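Local coordinates for protein thymine dioxygenase (Neurospora crassa, PDB 5C3P) that probably oxidises thymine as a metal- and 2-oxoglutarate-dependent dioxygenase of the iron/ascorbate-dependent oxidoreductase family, at residues A[123-128]-A[189-194]; A[222-227]-A[291-296]. All blocks are in the same frame, centred on the assembly; numbering follows the deposited sequence.

In the fold
Contact 1 (123-128 with 189-194) and contact 2 (222-227 with 291-296) are both buried antiparallel strand pairs of the same large mixed sheet. Their centres lie about 10 Å apart, and strands 190-200 and 284-295, neighbours in the sheet, join them through backbone pairing. Contact 2 sits almost at the centre of the chain, whereas contact 1 lies nearer one end of the sheet, where its first segment leaves the strand for a more exposed, charged loop. Each has one face packed against helix 147-173 and another that meets 2-oxoglutarate. Contact 1 offers the cosubstrate an arginine in company with a glutamate; contact 2 offers a phenylalanine edge and leucine methyls.

Contact 1. Residues A[123-128]-A[189-194]; sequences YEIGRE and NILRLL. With AKG (2-oxoglutaric acid), chain F.
An extended start (chi1 -178°) and a bend at chi3 bring Arg192 alongside Glu124 before its guanidinium reaches 2-oxoglutarate. Glu124 starts with CG anti to its carbonyl carbon (chi1 -73°) and bends at chi2, yet points the same way, and the aliphatic parts of the two chains touch, CG of Glu124 lying 3.9 Å from CG of Arg192. Beyond them Glu124 OE1 comes near the plane of the guanidinium at its edge, in a long salt bridge of 3.7 Å to Arg192 NE. The carboxylate and guanidinium planes stand 79° apart, so the two groups do not form a flat, two-pronged pair. Arg192 NH1 gives a weak, bent hydrogen bond to O2 of 2-oxoglutarate at 2.8 Å, and the negative charge of both partners probably stabilises the arginine cation. The pair lies in the large mixed sheet of the double-stranded beta-helix (jelly-roll) fold of 2-oxoglutarate oxygenases, where strand 121-125 borders strand 190-200. Tyr123 with Leu193 and Ile125 with Leu191 are hydrogen-bonded pairs, flanking the non-hydrogen-bonded pair Glu124-Arg192. Their side chains fill the other face of the sheet: CD1 of Ile125 meets CD2 of Leu191 at 4.0 Å, and Leu193 CD1 approaches the Tyr123 ring obliquely at CD2. Helix 147-173 packs on this face through Met151, Phe154 and Phe155, while the phenol OH of Tyr123 reaches Pro136 O. Beyond Ile125 a water links the two backbones, accepting from Arg127 N at 2.8 Å and donating to Asn189 O at 2.6 Å.

Contact 2. Residues A[222-227]-A[291-296]; sequences ITLLFQ and IAYFCN. With AKG (2-oxoglutaric acid), chain F.
Strands 222-227 and 291-295 run antiparallel, their axes 4.6 Å apart at closest approach and their directions 169° from each other, with Leu224-Tyr293 and Phe226-Ile291 as regular hydrogen-bonded pairs. They are neighbouring strands of the double-stranded beta-helix core of 2-oxoglutarate oxygenases. One face of the pair, formed by Thr223, Leu225, Ala292 and Phe294, is turned to the cosubstrate. Phe294 lies alongside Thr223, and its CD1 comes within 3.3 Å of Thr223 OG1, which approaches the ring obliquely. That hydroxyl is hydrogen-bonded to Asp218, a metal ligand, making Thr223 a second-shell residue. Farther along the same side of the ring, the CE1-CZ edge meets the C1 carboxylate of 2-oxoglutarate near the ring plane, with CZ 3.3 Å from O1. Were Phe294 replaced by an alanine, the C1 carboxylate would probably lose the ring edge beside it and a gap would open next to Thr223. At the other end of the ligand Leu225, whose chi1 of 178° sets CG opposite its amide nitrogen, brings CD2 to 3.4 Å from O3, while its CD1 also packs on the methyl of Ala292. The opposite face is largely apolar: Leu224 CD1 nears CD2 of the Tyr293 ring at 3.9 Å, and helix 147-173 adds edge-to-face contacts from Phe154 to Phe226 and from Phe155 to Tyr293. The Tyr293 hydroxyl is hydrogen-bonded to Asn189 ND2. Ile291 O takes the amide of Phe226 in a nearly straight bond (171°) and also lies in plane at the edge of the Phe226 ring, 3.5 Å from CD1.

Contact 1. Residues A[123-128]-A[189-194]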
ATOM      1  N   TYR A 123      11.653   2.703  -3.542  1.00 32.02           N
ATOM      2  CA  TYR A 123      11.824   2.872  -4.969  1.00 33.30           C
ATOM      3  C   TYR A 123      10.463   2.743  -5.601  1.00 33.24           C
ATOM      4  O   TYR A 123       9.806   1.715  -5.477  1.00 32.44           O
ATOM      5  CB  TYR A 123      12.784   1.835  -5.539  1.00 34.61           C
ATOM      6  CG  TYR A 123      13.063   2.019  -7.018  1.00 37.66           C
ATOM      7  CD1 TYR A 123      13.998   2.948  -7.462  1.00 39.52           C
ATOM      8  CD2 TYR A 123      12.389   1.269  -7.973  1.00 39.53           C
ATOM      9  CE1 TYR A 123      14.256   3.116  -8.816  1.00 41.31           C
ATOM     10  CE2 TYR A 123      12.646   1.431  -9.328  1.00 40.31           C
ATOM     11  CZ  TYR A 123      13.572   2.355  -9.742  1.00 40.15           C
ATOM     12  OH  TYR A 123      13.811   2.508 -11.086  1.00 43.24           O
ATOM     13  N   GLU A 124      10.037   3.805  -6.265  1.00 35.21           N
ATOM     14  CA  GLU A 124       8.689   3.891  -6.801  1.00 35.68           C
ATOM     15  C   GLU A 124       8.668   3.825  -8.320  1.00 33.23           C
ATOM     16  O   GLU A 124       9.460   4.471  -9.004  1.00 30.68           O
ATOM     17  CB  GLU A 124       8.047   5.180  -6.321  1.00 39.78           C
ATOM     18  CG  GLU A 124       7.680   5.125  -4.854  1.00 44.75           C
ATOM     19  CD  GLU A 124       8.184   6.320  -4.085  1.00 51.55           C
ATOM     20  OE1 GLU A 124       7.332   6.994  -3.477  1.00 59.13           O
ATOM     21  OE2 GLU A 124       9.427   6.578  -4.091  1.00 54.14           O
ATOM     22  N   ILE A 125       7.725   3.040  -8.821  1.00 32.33           N
ATOM     23  CA  ILE A 125       7.581   2.758 -10.229  1.00 34.00           C
ATOM     24  C   ILE A 125       6.138   3.038 -10.593  1.00 32.54           C
ATOM     25  O   ILE A 125       5.234   2.566  -9.909  1.00 29.97           O
ATOM     26  CB  ILE A 125       7.920   1.280 -10.495  1.00 36.03           C
ATOM     27  CG1 ILE A 125       9.400   1.022 -10.196  1.00 37.86           C
ATOM     28  CG2 ILE A 125       7.573   0.866 -11.918  1.00 36.28           C
ATOM     29  CD1 ILE A 125       9.675  -0.422  -9.834  1.00 39.30           C
ATOM     30  N   GLY A 126       5.931   3.833 -11.638  1.00 32.72           N
ATOM     31  CA  GLY A 126       4.600   4.048 -12.204  1.00 34.14           C
ATOM     32  C   GLY A 126       4.440   3.361 -13.551  1.00 36.50           C
ATOM     33  O   GLY A 126       5.316   2.595 -13.978  1.00 35.84           O
ATOM     34  N   ARG A 127       3.324   3.615 -14.226  1.00 38.32           N
ATOM     35  CA  ARG A 127       3.091   2.991 -15.530  1.00 42.13           C
ATOM     36  C   ARG A 127       4.059   3.568 -16.575  1.00 44.63           C
ATOM     37  O   ARG A 127       4.400   4.750 -16.530  1.00 42.88           O
ATOM     38  CB  ARG A 127       1.636   3.158 -15.982  1.00 42.24           C
ATOM     39  CG  ARG A 127       1.189   4.595 -16.204  1.00 43.37           C
ATOM     40  CD  ARG A 127      -0.296   4.637 -16.550  1.00 43.27           C
ATOM     41  NE  ARG A 127      -0.845   5.986 -16.503  1.00 42.01           N
ATOM     42  CZ  ARG A 127      -0.950   6.815 -17.540  1.00 42.86           C
ATOM     43  NH1 ARG A 127      -0.524   6.464 -18.747  1.00 44.91           N
ATOM     44  NH2 ARG A 127      -1.483   8.017 -17.364  1.00 43.02           N
ATOM     45  N   GLU A 128       4.468   2.723 -17.515  1.00 48.35           N
ATOM     46  CA  GLU A 128       5.502   3.056 -18.512  1.00 52.61           C
ATOM     47  C   GLU A 128       5.055   3.961 -19.666  1.00 57.80           C
ATOM     48  O   GLU A 128       5.890   4.377 -20.475  1.00 62.00           O
ATOM     49  CB  GLU A 128       6.043   1.758 -19.125  1.00 53.43           C
ATOM     50  CG  GLU A 128       6.865   0.908 -18.172  1.00 53.29           C
ATOM     51  CD  GLU A 128       8.328   1.309 -18.161  1.00 53.33           C
ATOM     52  OE1 GLU A 128       8.678   2.361 -17.575  1.00 52.60           O
ATOM     53  OE2 GLU A 128       9.130   0.551 -18.741  1.00 54.61           O
ATOM     54  N   ASN A 189      -1.306   3.841 -11.135  1.00 32.57           N
ATOM     55  CA  ASN A 189      -0.933   3.167  -9.892  1.00 30.26           C
ATOM     56  C   ASN A 189       0.559   3.337  -9.659  1.00 30.57           C
ATOM     57  O   ASN A 189       1.301   3.675 -10.591  1.00 29.91           O
ATOM     58  CB  ASN A 189      -1.274   1.676  -9.950  1.00 30.63           C
ATOM     59  CG  ASN A 189      -2.742   1.404 -10.267  1.00 30.62           C
ATOM     60  OD1 ASN A 189      -3.637   2.141  -9.843  1.00 30.78           O
ATOM     61  ND2 ASN A 189      -2.991   0.327 -11.011  1.00 30.35           N
ATOM     62  N   ILE A 190       0.991   3.112  -8.419  1.00 29.32           N
ATOM     63  CA  ILE A 190       2.401   3.224  -8.033  1.00 29.86           C
ATOM     64  C   ILE A 190       2.821   1.933  -7.343  1.00 30.30           C
ATOM     65  O   ILE A 190       2.224   1.535  -6.337  1.00 29.54           O
ATOM     66  CB  ILE A 190       2.654   4.400  -7.061  1.00 30.90           C
ATOM     67  CG1 ILE A 190       2.313   5.741  -7.733  1.00 32.26           C
ATOM     68  CG2 ILE A 190       4.101   4.404  -6.550  1.00 30.87           C
ATOM     69  CD1 ILE A 190       3.186   6.110  -8.918  1.00 32.57           C
ATOM     70  N   LEU A 191       3.861   1.303  -7.891  1.00 29.52           N
ATOM     71  CA  LEU A 191       4.509   0.168  -7.281  1.00 29.26           C
ATOM     72  C   LEU A 191       5.639   0.700  -6.417  1.00 29.47           C
ATOM     73  O   LEU A 191       6.593   1.272  -6.935  1.00 29.59           O
ATOM     74  CB  LEU A 191       5.067  -0.770  -8.368  1.00 30.19           C
ATOM     75  CG  LEU A 191       5.906  -1.978  -7.905  1.00 31.11           C
ATOM     76  CD1 LEU A 191       5.091  -2.947  -7.068  1.00 30.84           C
ATOM     77  CD2 LEU A 191       6.493  -2.704  -9.105  1.00 31.49           C
ATOM     78  N   ARG A 192       5.539   0.508  -5.103  1.00 29.35           N
ATOM     79  CA  ARG A 192       6.581   0.961  -4.183  1.00 29.01           C
ATOM     80  C   ARG A 192       7.324  -0.198  -3.528  1.00 29.36           C
ATOM     81  O   ARG A 192       6.769  -0.908  -2.684  1.00 32.17           O
ATOM     82  CB  ARG A 192       5.993   1.858  -3.090  1.00 30.01           C
ATOM     83  CG  ARG A 192       7.047   2.419  -2.122  1.00 29.89           C
ATOM     84  CD  ARG A 192       6.420   3.089  -0.911  1.00 30.28           C
ATOM     85  NE  ARG A 192       5.952   4.429  -1.207  1.00 30.69           N
ATOM     86  CZ  ARG A 192       5.263   5.200  -0.367  1.00 32.61           C
ATOM     87  NH1 ARG A 192       4.922   4.765   0.842  1.00 31.78           N
ATOM     88  NH2 ARG A 192       4.890   6.415  -0.753  1.00 33.53           N
ATOM     89  N   LEU A 193       8.592  -0.363  -3.887  1.00 28.86           N
ATOM     90  CA  LEU A 193       9.475  -1.301  -3.191  1.00 28.78           C
ATOM     91  C   LEU A 193       9.982  -0.642  -1.905  1.00 28.69           C
ATOM     92  O   LEU A 193      10.422   0.503  -1.938  1.00 29.09           O
ATOM     93  CB  LEU A 193      10.659  -1.672  -4.069  1.00 28.42           C
ATOM     94  CG  LEU A 193      10.336  -2.103  -5.508  1.00 29.36           C
ATOM     95  CD1 LEU A 193      11.626  -2.402  -6.259  1.00 29.47           C
ATOM     96  CD2 LEU A 193       9.412  -3.304  -5.533  1.00 29.03           C
ATOM     97  N   LEU A 194       9.914  -1.364  -0.790  1.00 27.99           N
ATOM     98  CA  LEU A 194      10.366  -0.854   0.495  1.00 28.98           C
ATOM     99  C   LEU A 194      11.432  -1.734   1.103  1.00 28.67           C
ATOM    100  O   LEU A 194      11.392  -2.967   1.021  1.00 26.94           O
ATOM    101  CB  LEU A 194       9.210  -0.740   1.485  1.00 30.36           C
ATOM    102  CG  LEU A 194       8.185   0.343   1.161  1.00 32.62           C
ATOM    103  CD1 LEU A 194       6.785  -0.055   1.609  1.00 32.74           C
ATOM    104  CD2 LEU A 194       8.609   1.664   1.786  1.00 34.40           C
TER
HETATM  105  C1  AKG F 402       3.066   2.373   3.046  1.00 43.53           C
HETATM  106  O1  AKG F 402       2.060   3.065   2.775  1.00 43.66           O
HETATM  107  O2  AKG F 402       4.154   2.545   2.445  1.00 42.95           O
HETATM  108  C2  AKG F 402       2.951   1.354   4.104  1.00 44.30           C
HETATM  109  O5  AKG F 402       1.973   1.347   4.851  1.00 43.23           O
HETATM  110  C3  AKG F 402       4.048   0.321   4.263  1.00 43.43           C
HETATM  111  C4  AKG F 402       3.598  -0.853   5.127  1.00 41.75           C
HETATM  112  C5  AKG F 402       4.609  -1.976   5.159  1.00 41.01           C
HETATM  113  O3  AKG F 402       4.223  -3.084   5.584  1.00 41.37           O
HETATM  114  O4  AKG F 402       5.792  -1.774   4.805  1.00 39.30           O
HETATM  115  O   HOH W   1       1.458   5.154 -12.743  1.00 43.45           O

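Contact 2. Residues A[222-227]-A[291-296]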
ATOM      1  N   ILE A 222      -7.156   1.661  -3.197  1.00 31.26           N
ATOM      2  CA  ILE A 222      -6.806   0.366  -2.644  1.00 32.45           C
ATOM      3  C   ILE A 222      -5.274   0.262  -2.618  1.00 30.46           C
ATOM      4  O   ILE A 222      -4.602   0.756  -3.519  1.00 29.18           O
ATOM      5  CB  ILE A 222      -7.461  -0.743  -3.504  1.00 35.64           C
ATOM      6  CG1 ILE A 222      -8.957  -0.870  -3.169  1.00 37.33           C
ATOM      7  CG2 ILE A 222      -6.739  -2.079  -3.407  1.00 36.35           C
ATOM      8  CD1 ILE A 222      -9.290  -1.565  -1.871  1.00 37.84           C
ATOM      9  N   THR A 223      -4.733  -0.344  -1.568  1.00 28.21           N
ATOM     10  CA  THR A 223      -3.312  -0.699  -1.524  1.00 27.71           C
ATOM     11  C   THR A 223      -3.168  -2.209  -1.377  1.00 27.92           C
ATOM     12  O   THR A 223      -3.816  -2.827  -0.521  1.00 28.37           O
ATOM     13  CB  THR A 223      -2.581  -0.005  -0.358  1.00 27.11           C
ATOM     14  OG1 THR A 223      -2.689   1.397  -0.511  1.00 26.34           O
ATOM     15  CG2 THR A 223      -1.105  -0.377  -0.312  1.00 27.55           C
ATOM     16  N   LEU A 224      -2.338  -2.797  -2.234  1.00 28.46           N
ATOM     17  CA  LEU A 224      -1.991  -4.217  -2.152  1.00 29.31           C
ATOM     18  C   LEU A 224      -0.645  -4.300  -1.494  1.00 29.44           C
ATOM     19  O   LEU A 224       0.334  -3.781  -2.037  1.00 31.03           O
ATOM     20  CB  LEU A 224      -1.881  -4.835  -3.548  1.00 30.78           C
ATOM     21  CG  LEU A 224      -3.043  -4.605  -4.491  1.00 31.42           C
ATOM     22  CD1 LEU A 224      -2.728  -5.211  -5.852  1.00 32.23           C
ATOM     23  CD2 LEU A 224      -4.292  -5.221  -3.892  1.00 32.14           C
ATOM     24  N   LEU A 225      -0.588  -4.926  -0.321  1.00 29.10           N
ATOM     25  CA  LEU A 225       0.636  -4.948   0.481  1.00 29.50           C
ATOM     26  C   LEU A 225       1.193  -6.361   0.615  1.00 28.89           C
ATOM     27  O   LEU A 225       0.574  -7.236   1.237  1.00 27.62           O
ATOM     28  CB  LEU A 225       0.391  -4.354   1.879  1.00 31.69           C
ATOM     29  CG  LEU A 225       1.616  -4.397   2.800  1.00 35.29           C
ATOM     30  CD1 LEU A 225       2.706  -3.444   2.319  1.00 35.13           C
ATOM     31  CD2 LEU A 225       1.222  -4.071   4.232  1.00 38.99           C
ATOM     32  N   PHE A 226       2.376  -6.558   0.040  1.00 27.76           N
ATOM     33  CA  PHE A 226       3.095  -7.808   0.124  1.00 27.69           C
ATOM     34  C   PHE A 226       4.187  -7.657   1.177  1.00 27.60           C
ATOM     35  O   PHE A 226       5.070  -6.819   1.037  1.00 28.41           O
ATOM     36  CB  PHE A 226       3.715  -8.135  -1.236  1.00 27.98           C
ATOM     37  CG  PHE A 226       2.716  -8.212  -2.362  1.00 29.04           C
ATOM     38  CD1 PHE A 226       2.286  -7.062  -3.016  1.00 29.21           C
ATOM     39  CD2 PHE A 226       2.208  -9.436  -2.775  1.00 28.82           C
ATOM     40  CE1 PHE A 226       1.372  -7.132  -4.060  1.00 29.77           C
ATOM     41  CE2 PHE A 226       1.298  -9.510  -3.822  1.00 29.32           C
ATOM     42  CZ  PHE A 226       0.873  -8.358  -4.463  1.00 28.45           C
ATOM     43  N   GLN A 227       4.135  -8.444   2.240  1.00 27.81           N
ATOM     44  CA  GLN A 227       5.166  -8.348   3.265  1.00 29.37           C
ATOM     45  C   GLN A 227       5.924  -9.660   3.440  1.00 29.57           C
ATOM     46  O   GLN A 227       5.386 -10.731   3.200  1.00 28.19           O
ATOM     47  CB  GLN A 227       4.578  -7.876   4.596  1.00 29.44           C
ATOM     48  CG  GLN A 227       3.504  -8.788   5.193  1.00 30.10           C
ATOM     49  CD  GLN A 227       3.073  -8.355   6.594  1.00 30.70           C
ATOM     50  OE1 GLN A 227       3.782  -7.615   7.278  1.00 30.20           O
ATOM     51  NE2 GLN A 227       1.912  -8.832   7.028  1.00 31.00           N
ATOM     52  N   ILE A 291       6.414  -4.659  -0.214  1.00 28.10           N
ATOM     53  CA  ILE A 291       6.080  -4.062  -1.499  1.00 28.85           C
ATOM     54  C   ILE A 291       4.624  -3.618  -1.431  1.00 29.33           C
ATOM     55  O   ILE A 291       3.739  -4.439  -1.195  1.00 28.15           O
ATOM     56  CB  ILE A 291       6.263  -5.061  -2.667  1.00 30.16           C
ATOM     57  CG1 ILE A 291       7.727  -5.496  -2.781  1.00 31.04           C
ATOM     58  CG2 ILE A 291       5.825  -4.434  -3.989  1.00 31.28           C
ATOM     59  CD1 ILE A 291       7.964  -6.614  -3.771  1.00 30.96           C
ATOM     60  N   ALA A 292       4.404  -2.314  -1.594  1.00 30.04           N
ATOM     61  CA  ALA A 292       3.071  -1.725  -1.616  1.00 30.44           C
ATOM     62  C   ALA A 292       2.718  -1.278  -3.033  1.00 30.09           C
ATOM     63  O   ALA A 292       3.478  -0.565  -3.675  1.00 32.18           O
ATOM     64  CB  ALA A 292       2.999  -0.537  -0.668  1.00 30.94           C
ATOM     65  N   TYR A 293       1.557  -1.687  -3.512  1.00 27.96           N
ATOM     66  CA  TYR A 293       1.102  -1.276  -4.825  1.00 28.65           C
ATOM     67  C   TYR A 293      -0.122  -0.413  -4.611  1.00 27.87           C
ATOM     68  O   TYR A 293      -1.185  -0.917  -4.238  1.00 27.43           O
ATOM     69  CB  TYR A 293       0.787  -2.506  -5.669  1.00 28.26           C
ATOM     70  CG  TYR A 293       0.437  -2.213  -7.102  1.00 29.09           C
ATOM     71  CD1 TYR A 293       1.423  -2.004  -8.051  1.00 30.19           C
ATOM     72  CD2 TYR A 293      -0.887  -2.159  -7.508  1.00 30.11           C
ATOM     73  CE1 TYR A 293       1.090  -1.751  -9.381  1.00 32.09           C
ATOM     74  CE2 TYR A 293      -1.229  -1.908  -8.824  1.00 30.60           C
ATOM     75  CZ  TYR A 293      -0.236  -1.716  -9.754  1.00 29.84           C
ATOM     76  OH  TYR A 293      -0.586  -1.465 -11.045  1.00 31.83           O
ATOM     77  N   PHE A 294       0.066   0.890  -4.783  1.00 28.71           N
ATOM     78  CA  PHE A 294      -0.962   1.879  -4.509  1.00 28.91           C
ATOM     79  C   PHE A 294      -1.813   2.037  -5.748  1.00 30.19           C
ATOM     80  O   PHE A 294      -1.317   2.464  -6.812  1.00 29.70           O
ATOM     81  CB  PHE A 294      -0.340   3.221  -4.121  1.00 29.40           C
ATOM     82  CG  PHE A 294       0.496   3.156  -2.878  1.00 29.53           C
ATOM     83  CD1 PHE A 294      -0.101   3.120  -1.620  1.00 29.19           C
ATOM     84  CD2 PHE A 294       1.883   3.124  -2.959  1.00 29.03           C
ATOM     85  CE1 PHE A 294       0.674   3.056  -0.471  1.00 29.42           C
ATOM     86  CE2 PHE A 294       2.663   3.064  -1.816  1.00 28.76           C
ATOM     87  CZ  PHE A 294       2.061   3.027  -0.567  1.00 28.60           C
ATOM     88  N   CYS A 295      -3.080   1.654  -5.606  1.00 30.45           N
ATOM     89  CA  CYS A 295      -4.045   1.727  -6.681  1.00 32.07           C
ATOM     90  C   CYS A 295      -4.858   3.013  -6.544  1.00 33.19           C
ATOM     91  O   CYS A 295      -5.253   3.406  -5.435  1.00 33.04           O
ATOM     92  CB  CYS A 295      -4.979   0.525  -6.670  1.00 32.84           C
ATOM     93  SG  CYS A 295      -4.173  -1.098  -6.620  1.00 35.19           S
ATOM     94  N   ASN A 296      -5.089   3.666  -7.676  1.00 32.91           N
ATOM     95  CA  ASN A 296      -5.852   4.905  -7.728  1.00 32.95           C
ATOM     96  C   ASN A 296      -6.819   4.888  -8.911  1.00 33.21           C
ATOM     97  O   ASN A 296      -6.573   4.187  -9.903  1.00 32.62           O
ATOM     98  CB  ASN A 296      -4.916   6.110  -7.877  1.00 34.02           C
ATOM     99  CG  ASN A 296      -3.926   6.223  -6.737  1.00 34.76           C
ATOM    100  OD1 ASN A 296      -4.307   6.494  -5.602  1.00 38.11           O
ATOM    101  ND2 ASN A 296      -2.656   6.021  -7.030  1.00 33.88           N
TER
HETATM  102  C1  AKG F 402       3.066   2.373   3.046  1.00 43.53           C
HETATM  103  O1  AKG F 402       2.060   3.065   2.775  1.00 43.66           O
HETATM  104  O2  AKG F 402       4.154   2.545   2.445  1.00 42.95           O
HETATM  105  C2  AKG F 402       2.951   1.354   4.104  1.00 44.30           C
HETATM  106  O5  AKG F 402       1.973   1.347   4.851  1.00 43.23           O
HETATM  107  C3  AKG F 402       4.048   0.321   4.263  1.00 43.43           C
HETATM  108  C4  AKG F 402       3.598  -0.853   5.127  1.00 41.75           C
HETATM  109  C5  AKG F 402       4.609  -1.976   5.159  1.00 41.01           C
HETATM  110  O3  AKG F 402       4.223  -3.084   5.584  1.00 41.37           O
HETATM  111  O4  AKG F 402       5.792  -1.774   4.805  1.00 39.30           O